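Long-range contacts in protein (beta-tubulin binding post-chaperonin cofactor) (Saccharomyces cerevisiae, PDB 1QSD), which binds beta-tubulin and takes part in an early step of the tubulin folding pathway: residues 4-9 / 74-79; 8-13 / 90-95; 29-34 / 53-58. All coordinates share one frame; numbering follows the deposited sequence.

Contact 1 of 3, residues 4-9 / 74-79; sequences TQLDIK and EDLEQF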
loop_
_atom_site.group_PDB
_atom_site.type_symbol
_atom_site.label_atom_id
_atom_site.label_comp_id
_atom_site.label_asym_id
_atom_site.label_seq_id
_atom_site.Cartn_x
_atom_site.Cartn_y
_atom_site.Cartn_z
ATOM N N THR A 4 17.468 21.759 5.489
ATOM C CA THR A 4 18.435 21.434 6.593
ATOM C C THR A 4 18.255 19.969 6.904
ATOM O O THR A 4 17.179 19.411 6.628
ATOM C CB THR A 4 18.140 22.200 7.904
ATOM O OG1 THR A 4 16.842 21.827 8.383
ATOM C CG2 THR A 4 18.170 23.708 7.675
ATOM N N GLN A 5 19.295 19.357 7.478
ATOM C CA GLN A 5 19.265 17.953 7.844
ATOM C C GLN A 5 18.133 17.654 8.845
ATOM O O GLN A 5 17.472 16.624 8.747
ATOM C CB GLN A 5 20.622 17.521 8.388
ATOM C CG GLN A 5 20.762 16.016 8.461
ATOM C CD GLN A 5 22.149 15.547 8.833
ATOM O OE1 GLN A 5 22.498 14.382 8.624
ATOM N NE2 GLN A 5 22.943 16.439 9.412
ATOM N N LEU A 6 17.888 18.578 9.773
ATOM C CA LEU A 6 16.809 18.430 10.732
ATOM C C LEU A 6 15.475 18.264 9.983
ATOM O O LEU A 6 14.750 17.277 10.190
ATOM C CB LEU A 6 16.731 19.653 11.661
ATOM C CG LEU A 6 15.564 19.604 12.674
ATOM C CD1 LEU A 6 15.681 18.340 13.545
ATOM C CD2 LEU A 6 15.541 20.875 13.542
ATOM N N ASP A 7 15.168 19.224 9.106
ATOM C CA ASP A 7 13.925 19.195 8.334
ATOM C C ASP A 7 13.766 17.901 7.526
ATOM O O ASP A 7 12.649 17.380 7.388
ATOM C CB ASP A 7 13.834 20.398 7.386
ATOM C CG ASP A 7 13.906 21.736 8.113
ATOM O OD1 ASP A 7 14.288 22.748 7.464
ATOM O OD2 ASP A 7 13.578 21.788 9.323
ATOM N N ILE A 8 14.870 17.400 6.976
ATOM C CA ILE A 8 14.807 16.185 6.182
ATOM C C ILE A 8 14.414 15.007 7.067
ATOM O O ILE A 8 13.528 14.233 6.696
ATOM C CB ILE A 8 16.147 15.905 5.399
ATOM C CG1 ILE A 8 16.316 16.927 4.259
ATOM C CG2 ILE A 8 16.119 14.507 4.767
ATOM C CD1 ILE A 8 17.746 17.014 3.717
ATOM N N LYS A 9 15.058 14.878 8.230
ATOM C CA LYS A 9 14.748 13.791 9.164
ATOM C C LYS A 9 13.302 13.895 9.674
ATOM O O LYS A 9 12.584 12.911 9.658
ATOM C CB LYS A 9 15.747 13.759 10.324
ATOM C CG LYS A 9 17.160 13.402 9.868
ATOM C CD LYS A 9 18.115 13.244 11.008
ATOM C CE LYS A 9 19.525 12.993 10.477
ATOM N NZ LYS A 9 19.637 11.766 9.628
ATOM N N GLU A 74 14.258 6.543 15.793
ATOM C CA GLU A 74 15.508 6.475 16.513
ATOM C C GLU A 74 16.594 7.355 15.915
ATOM O O GLU A 74 17.450 7.884 16.630
ATOM C CB GLU A 74 15.971 5.030 16.618
ATOM C CG GLU A 74 14.996 4.179 17.411
ATOM C CD GLU A 74 15.518 2.797 17.754
ATOM O OE1 GLU A 74 15.117 2.273 18.814
ATOM O OE2 GLU A 74 16.322 2.235 16.971
ATOM N N ASP A 75 16.552 7.502 14.599
ATOM C CA ASP A 75 17.508 8.331 13.900
ATOM C C ASP A 75 17.267 9.785 14.289
ATOM O O ASP A 75 18.214 10.506 14.597
ATOM C CB ASP A 75 17.350 8.162 12.391
ATOM C CG ASP A 75 18.426 8.903 11.604
ATOM O OD1 ASP A 75 18.066 9.635 10.659
ATOM O OD2 ASP A 75 19.630 8.763 11.944
ATOM N N LEU A 76 16.001 10.188 14.313
ATOM C CA LEU A 76 15.648 11.550 14.676
ATOM C C LEU A 76 15.975 11.828 16.151
ATOM O O LEU A 76 16.517 12.882 16.482
ATOM C CB LEU A 76 14.171 11.823 14.340
ATOM C CG LEU A 76 13.563 13.217 14.558
ATOM C CD1 LEU A 76 14.479 14.300 14.010
ATOM C CD2 LEU A 76 12.169 13.301 13.927
ATOM N N GLU A 77 15.654 10.880 17.029
ATOM C CA GLU A 77 15.935 11.012 18.453
ATOM C C GLU A 77 17.442 11.153 18.671
ATOM O O GLU A 77 17.884 12.001 19.435
ATOM C CB GLU A 77 15.429 9.785 19.218
ATOM C CG GLU A 77 13.904 9.596 19.209
ATOM C CD GLU A 77 13.427 8.394 20.051
ATOM O OE1 GLU A 77 13.754 7.233 19.698
ATOM O OE2 GLU A 77 12.715 8.610 21.059
ATOM N N GLN A 78 18.236 10.318 18.017
ATOM C CA GLN A 78 19.687 10.405 18.166
ATOM C C GLN A 78 20.255 11.741 17.648
ATOM O O GLN A 78 21.125 12.353 18.274
ATOM C CB GLN A 78 20.362 9.222 17.466
ATOM C CG GLN A 78 21.814 8.994 17.895
ATOM C CD GLN A 78 22.005 8.455 19.354
ATOM O OE1 GLN A 78 23.096 7.972 19.702
ATOM N NE2 GLN A 78 20.957 8.518 20.184
ATOM N N PHE A 79 19.724 12.216 16.527
ATOM C CA PHE A 79 20.172 13.476 15.945
ATOM C C PHE A 79 19.929 14.621 16.944
ATOM O O PHE A 79 20.804 15.439 17.175
ATOM C CB PHE A 79 19.415 13.709 14.631
ATOM C CG PHE A 79 19.721 15.028 13.962
ATOM C CD1 PHE A 79 20.839 15.172 13.144
ATOM C CD2 PHE A 79 18.871 16.123 14.129
ATOM C CE1 PHE A 79 21.103 16.393 12.494
ATOM C CE2 PHE A 79 19.136 17.356 13.479
ATOM C CZ PHE A 79 20.244 17.481 12.667
HETATM O O HOH W 1 21.946 10.779 10.475
#
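Lys9 of helix 5-39 runs past the ring of Phe79 to reach Asp75, both on helix 45-81. Its CB meets an apolar methyl, Leu76 CD1, at 3.9 Å. With CG beside its own backbone N (chi1 -66°), the chain then heads for Phe79: CD sits 4.2 Å from the ring centroid, an off-centre CH-pi contact, and CE comes within 3.7 Å of Phe79 CD1. A bend at the last torsion (chi4 -60°) turns NZ to Asp75 OD1, which it meets at 2.8 Å on the syn side of the carboxylate, in a salt bridge. A water also accepts from NZ. Lysine suits this place: its apolar stem lies against the ring while its ammonium reaches the carboxylate. Leu6 and Gln5 also touch the ring, Leu6 CD1 at 3.6 Å from Phe79 CE2 and Gln5 NE2 at 3.6 Å from Phe79 CE1. Replacing Phe79 by an alanine would probably leave Leu6 and Gln5 without the ring they rest on and the Lys9 methylenes without their CH-pi partner. NZ also pairs with Asp47, and Asp75 OD1 with Lys50, of the second subunit. The charges therefore alternate across the dimer interface, which probably favours their ionised forms and ties helix pairing to dimer formation.

Contact 2 of 3, residues 8-13 / 90-95; sequences IKVKAL and SDARSA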
loop_
_atom_site.group_PDB
_atom_site.type_symbol
_atom_site.label_atom_id
_atom_site.label_comp_id
_atom_site.label_asym_id
_atom_site.label_seq_id
_atom_site.Cartn_x
_atom_site.Cartn_y
_atom_site.Cartn_z
ATOM N N ILE A 8 14.870 17.400 6.976
ATOM C CA ILE A 8 14.807 16.185 6.182
ATOM C C ILE A 8 14.414 15.007 7.067
ATOM O O ILE A 8 13.528 14.233 6.696
ATOM C CB ILE A 8 16.147 15.905 5.399
ATOM C CG1 ILE A 8 16.316 16.927 4.259
ATOM C CG2 ILE A 8 16.119 14.507 4.767
ATOM C CD1 ILE A 8 17.746 17.014 3.717
ATOM N N LYS A 9 15.058 14.878 8.230
ATOM C CA LYS A 9 14.748 13.791 9.164
ATOM C C LYS A 9 13.302 13.895 9.674
ATOM O O LYS A 9 12.584 12.911 9.658
ATOM C CB LYS A 9 15.747 13.759 10.324
ATOM C CG LYS A 9 17.160 13.402 9.868
ATOM C CD LYS A 9 18.115 13.244 11.008
ATOM C CE LYS A 9 19.525 12.993 10.477
ATOM N NZ LYS A 9 19.637 11.766 9.628
ATOM N N VAL A 10 12.845 15.092 10.031
ATOM C CA VAL A 10 11.474 15.260 10.496
ATOM C C VAL A 10 10.492 14.821 9.422
ATOM O O VAL A 10 9.624 13.999 9.682
ATOM C CB VAL A 10 11.161 16.707 10.869
ATOM C CG1 VAL A 10 9.702 16.846 11.231
ATOM C CG2 VAL A 10 12.029 17.153 12.039
ATOM N N LYS A 11 10.647 15.348 8.209
ATOM C CA LYS A 11 9.754 15.000 7.101
ATOM C C LYS A 11 9.765 13.515 6.768
ATOM O O LYS A 11 8.710 12.919 6.509
ATOM C CB LYS A 11 10.078 15.833 5.860
ATOM C CG LYS A 11 9.578 17.256 5.972
ATOM C CD LYS A 11 10.061 18.136 4.834
ATOM C CE LYS A 11 9.529 19.561 5.004
ATOM N NZ LYS A 11 10.074 20.510 3.983
ATOM N N ALA A 12 10.953 12.922 6.788
ATOM C CA ALA A 12 11.087 11.507 6.504
ATOM C C ALA A 12 10.144 10.736 7.438
ATOM O O ALA A 12 9.349 9.912 6.971
ATOM C CB ALA A 12 12.532 11.057 6.704
ATOM N N LEU A 13 10.176 11.078 8.730
ATOM C CA LEU A 13 9.357 10.418 9.736
ATOM C C LEU A 13 7.870 10.716 9.602
ATOM O O LEU A 13 7.040 9.798 9.683
ATOM C CB LEU A 13 9.822 10.774 11.144
ATOM C CG LEU A 13 9.016 10.130 12.304
ATOM C CD1 LEU A 13 9.023 8.567 12.238
ATOM C CD2 LEU A 13 9.584 10.598 13.651
ATOM N N SER A 90 10.368 21.859 18.031
ATOM C CA SER A 90 9.071 21.421 18.503
ATOM C C SER A 90 8.417 20.461 17.529
ATOM O O SER A 90 7.822 19.464 17.948
ATOM C CB SER A 90 8.167 22.618 18.759
ATOM O OG SER A 90 8.816 23.540 19.617
ATOM N N ASP A 91 8.523 20.752 16.233
ATOM C CA ASP A 91 7.954 19.859 15.229
ATOM C C ASP A 91 8.578 18.483 15.275
ATOM O O ASP A 91 7.889 17.488 15.064
ATOM C CB ASP A 91 8.103 20.425 13.827
ATOM C CG ASP A 91 6.995 21.361 13.476
ATOM O OD1 ASP A 91 7.234 22.270 12.656
ATOM O OD2 ASP A 91 5.879 21.187 14.024
ATOM N N ALA A 92 9.882 18.437 15.542
ATOM C CA ALA A 92 10.623 17.172 15.618
ATOM C C ALA A 92 10.133 16.341 16.808
ATOM O O ALA A 92 9.837 15.162 16.669
ATOM C CB ALA A 92 12.127 17.442 15.736
ATOM N N ARG A 93 10.058 16.974 17.980
ATOM C CA ARG A 93 9.561 16.319 19.197
ATOM C C ARG A 93 8.130 15.807 18.989
ATOM O O ARG A 93 7.797 14.707 19.403
ATOM C CB ARG A 93 9.566 17.308 20.371
ATOM C CG ARG A 93 10.845 17.300 21.210
ATOM C CD ARG A 93 10.656 18.081 22.532
ATOM N NE ARG A 93 11.115 19.464 22.413
ATOM C CZ ARG A 93 10.320 20.524 22.293
ATOM N NH1 ARG A 93 8.992 20.386 22.287
ATOM N NH2 ARG A 93 10.869 21.724 22.119
ATOM N N SER A 94 7.317 16.608 18.310
ATOM C CA SER A 94 5.939 16.274 18.022
ATOM C C SER A 94 5.893 15.072 17.084
ATOM O O SER A 94 5.064 14.172 17.260
ATOM C CB SER A 94 5.253 17.477 17.373
ATOM O OG SER A 94 3.849 17.338 17.381
ATOM N N ALA A 95 6.787 15.039 16.101
ATOM C CA ALA A 95 6.827 13.933 15.163
ATOM C C ALA A 95 7.177 12.662 15.918
ATOM O O ALA A 95 6.563 11.620 15.683
ATOM C CB ALA A 95 7.863 14.200 14.080
#
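Val10 and Leu13 of helix 5-39 pack on Ala92 and Ala95 of helix 90-104, and everything that passes between the two segments is apolar or van der Waals contact. Side chain to side chain, the nearest pair is Val10 CG2 with Ala92 CB, 3.7 Å apart. The two methyls of the valine divide the work: CG2, anti to the carbonyl carbon, goes to Ala92, while CG1, anti to the backbone N (chi1 175°), turns to Ala95, whose CB it approaches to 4.3 Å. Leu13, one turn further on, meets the same Ala95 through CD2, at 4.0 Å from CB. The methyl of Ala95 is thus shared by two larger side chains.

A second kind of contact is made with backbone. Leu13 CD2 lies 3.8 Å from Ala95 O, and Val10 CG1 is 4.3 Å from Asp91 O. Alanine suits both positions on helix 90-104, because a side chain of one carbon lets the valine and leucine come up to the helix surface itself; the CA atoms of Val10 and Ala92 are only 5.5 Å apart.

Backbone i to i+4 bonds run within each segment, for instance Ala95 N to Asp91 O at 2.9 Å. Helix 90-104 packs here beside the hairpin of helices 5-39 and 45-81, its segment at 30° to 8-13, as a third helix at this end. Leu76 of helix 45-81 also touches Leu13, so Leu13 meets both helix 90-104 and helix 45-81. Asp91 lies at the exposed border, with a long, weak ion pair to Lys14.

No hydrogen bond or salt bridge crosses between the two segments. Attachment of this start of helix 90-104 to helix 5-39 therefore rests here on the fit of small against branched side chains and on the burial of methyl groups.

Contact 3 of 3, residues 29-34 / 53-58; sequences DQEAHV and EVLDDT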
loop_
_atom_site.group_PDB
_atom_site.type_symbol
_atom_site.label_atom_id
_atom_site.label_comp_id
_atom_site.label_asym_id
_atom_site.label_seq_id
_atom_site.Cartn_x
_atom_site.Cartn_y
_atom_site.Cartn_z
ATOM N N ASP A 29 -10.847 -1.469 5.211
ATOM C CA ASP A 29 -11.833 -1.607 4.150
ATOM C C ASP A 29 -11.880 -3.050 3.586
ATOM O O ASP A 29 -12.941 -3.535 3.193
ATOM C CB ASP A 29 -11.516 -0.602 3.041
ATOM C CG ASP A 29 -12.596 -0.531 1.987
ATOM O OD1 ASP A 29 -12.308 -0.887 0.822
ATOM O OD2 ASP A 29 -13.734 -0.118 2.319
ATOM N N GLN A 30 -10.731 -3.726 3.553
ATOM C CA GLN A 30 -10.640 -5.098 3.060
ATOM C C GLN A 30 -11.248 -6.111 4.038
ATOM O O GLN A 30 -11.870 -7.091 3.617
ATOM C CB GLN A 30 -9.192 -5.471 2.733
ATOM C CG GLN A 30 -8.671 -4.869 1.431
ATOM C CD GLN A 30 -7.246 -5.293 1.113
ATOM O OE1 GLN A 30 -6.936 -6.482 1.058
ATOM N NE2 GLN A 30 -6.376 -4.324 0.909
ATOM N N GLU A 31 -11.056 -5.890 5.333
ATOM C CA GLU A 31 -11.615 -6.777 6.350
ATOM C C GLU A 31 -13.145 -6.688 6.361
ATOM O O GLU A 31 -13.838 -7.661 6.670
ATOM C CB GLU A 31 -11.071 -6.414 7.730
ATOM C CG GLU A 31 -9.662 -6.892 7.978
ATOM C CD GLU A 31 -9.001 -6.149 9.109
ATOM O OE1 GLU A 31 -9.710 -5.804 10.073
ATOM O OE2 GLU A 31 -7.780 -5.882 9.025
ATOM N N ALA A 32 -13.668 -5.506 6.050
ATOM C CA ALA A 32 -15.113 -5.303 6.020
ATOM C C ALA A 32 -15.668 -6.175 4.903
ATOM O O ALA A 32 -16.655 -6.900 5.082
ATOM C CB ALA A 32 -15.445 -3.824 5.760
ATOM N N HIS A 33 -14.968 -6.147 3.773
ATOM C CA HIS A 33 -15.345 -6.914 2.603
ATOM C C HIS A 33 -15.293 -8.420 2.838
ATOM O O HIS A 33 -16.226 -9.134 2.471
ATOM C CB HIS A 33 -14.472 -6.537 1.410
ATOM C CG HIS A 33 -14.925 -7.158 0.122
ATOM N ND1 HIS A 33 -16.240 -7.491 -0.121
ATOM C CD2 HIS A 33 -14.237 -7.482 -0.997
ATOM C CE1 HIS A 33 -16.347 -7.989 -1.342
ATOM N NE2 HIS A 33 -15.145 -7.999 -1.894
ATOM N N VAL A 34 -14.197 -8.896 3.422
ATOM C CA VAL A 34 -14.031 -10.317 3.719
ATOM C C VAL A 34 -15.092 -10.760 4.725
ATOM O O VAL A 34 -15.626 -11.873 4.622
ATOM C CB VAL A 34 -12.625 -10.617 4.296
ATOM C CG1 VAL A 34 -12.557 -12.040 4.827
ATOM C CG2 VAL A 34 -11.572 -10.428 3.218
ATOM N N GLU A 53 -6.785 -14.248 0.889
ATOM C CA GLU A 53 -5.406 -14.246 0.445
ATOM C C GLU A 53 -4.939 -12.805 0.213
ATOM O O GLU A 53 -3.836 -12.439 0.623
ATOM C CB GLU A 53 -5.299 -15.058 -0.846
ATOM C CG GLU A 53 -4.791 -14.273 -2.073
ATOM C CD GLU A 53 -5.327 -14.797 -3.403
ATOM O OE1 GLU A 53 -4.660 -15.633 -4.057
ATOM O OE2 GLU A 53 -6.414 -14.351 -3.808
ATOM N N VAL A 54 -5.777 -11.984 -0.424
ATOM C CA VAL A 54 -5.413 -10.592 -0.692
ATOM C C VAL A 54 -5.265 -9.847 0.625
ATOM O O VAL A 54 -4.291 -9.108 0.825
ATOM C CB VAL A 54 -6.437 -9.866 -1.607
ATOM C CG1 VAL A 54 -6.187 -8.357 -1.610
ATOM C CG2 VAL A 54 -6.327 -10.389 -3.035
ATOM N N LEU A 55 -6.200 -10.070 1.547
ATOM C CA LEU A 55 -6.120 -9.404 2.836
ATOM C C LEU A 55 -4.779 -9.723 3.504
ATOM O O LEU A 55 -4.078 -8.813 3.940
ATOM C CB LEU A 55 -7.292 -9.809 3.750
ATOM C CG LEU A 55 -7.315 -9.126 5.130
ATOM C CD1 LEU A 55 -7.503 -7.638 4.966
ATOM C CD2 LEU A 55 -8.407 -9.690 6.010
ATOM N N ASP A 56 -4.407 -11.005 3.513
ATOM C CA ASP A 56 -3.158 -11.469 4.131
ATOM C C ASP A 56 -1.948 -10.746 3.570
ATOM O O ASP A 56 -0.994 -10.485 4.295
ATOM C CB ASP A 56 -2.961 -12.987 3.946
ATOM C CG ASP A 56 -3.989 -13.836 4.700
ATOM O OD1 ASP A 56 -3.987 -15.065 4.506
ATOM O OD2 ASP A 56 -4.800 -13.297 5.483
ATOM N N ASP A 57 -1.969 -10.465 2.274
ATOM C CA ASP A 57 -0.869 -9.766 1.638
ATOM C C ASP A 57 -0.782 -8.352 2.184
ATOM O O ASP A 57 0.276 -7.921 2.649
ATOM C CB ASP A 57 -1.043 -9.760 0.119
ATOM C CG ASP A 57 -0.606 -11.059 -0.511
ATOM O OD1 ASP A 57 -0.042 -11.021 -1.629
ATOM O OD2 ASP A 57 -0.807 -12.121 0.120
ATOM N N THR A 58 -1.906 -7.645 2.153
ATOM C CA THR A 58 -1.985 -6.289 2.670
ATOM C C THR A 58 -1.383 -6.259 4.077
ATOM O O THR A 58 -0.504 -5.461 4.361
ATOM C CB THR A 58 -3.447 -5.829 2.720
ATOM O OG1 THR A 58 -4.021 -5.948 1.412
ATOM C CG2 THR A 58 -3.546 -4.387 3.181
#
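Gln30 reaches across from helix 5-39 to Leu55 and Thr58 of helix 45-81, and its two halves do different things. Its CB rests against Leu55 CD1 at 3.5 Å. Beyond it the chain is extended and carries the amide over to the other helix, where NE2 donates to Thr58 OG1 at 2.9 Å. That bond is bent, 135° at the hydrogen, and the hydroxyl lies tilted 20° from the amide plane. On the other branch, Gln30 OE1 lies 3.3 Å from Val54 CG1. A glutamine suits this place because it is long enough to span the helices and can offer an N-H to a buried threonine.

Glu31, partly exposed, comes next. Its CG packs at 3.6 Å on Leu55 CD2, crossing that side chain at about a right angle, so that the methylene part of a charged residue serves as apolar cover for the leucine. Val34, one turn after Gln30, meets the same methyl, Leu55 CD2, through CG2 at 4.3 Å. Leu55 thus takes Gln30 and Glu31 on CD1, and Glu31 and Val34 on CD2.

Glu19, Phe72 and Tyr23 of the second subunit pack on Gln30, Val54 and Thr58 respectively. With axes 10.0 Å apart and 159° between their directions, the two segments run nearly antiparallel, as the arms of the hairpin made by helices 5-39 and 45-81, consistent with the hairpins of two subunits packing together as a four-helix bundle.

Contacts 1 and 3 join the same two helices, 5-39 and 45-81, near opposite ends of the long hairpin, their centres about 35 Å apart. Contact 3 lies nearer the turn between those helices in the chain, and contact 1 brings together their far ends. Contact 2 overlaps contact 1 at Ile8 and Lys9 and adds helix 90-104; the two centres are about 7 Å apart, against about 32 Å between contacts 2 and 3. The second subunit meets all three, though contact 2 only through Ile8 and Lys9, outside its packing. An elongated hairpin, fastened near both ends and three-helical at one, thus faces its partner along its length, consistent with a four-helix bundle.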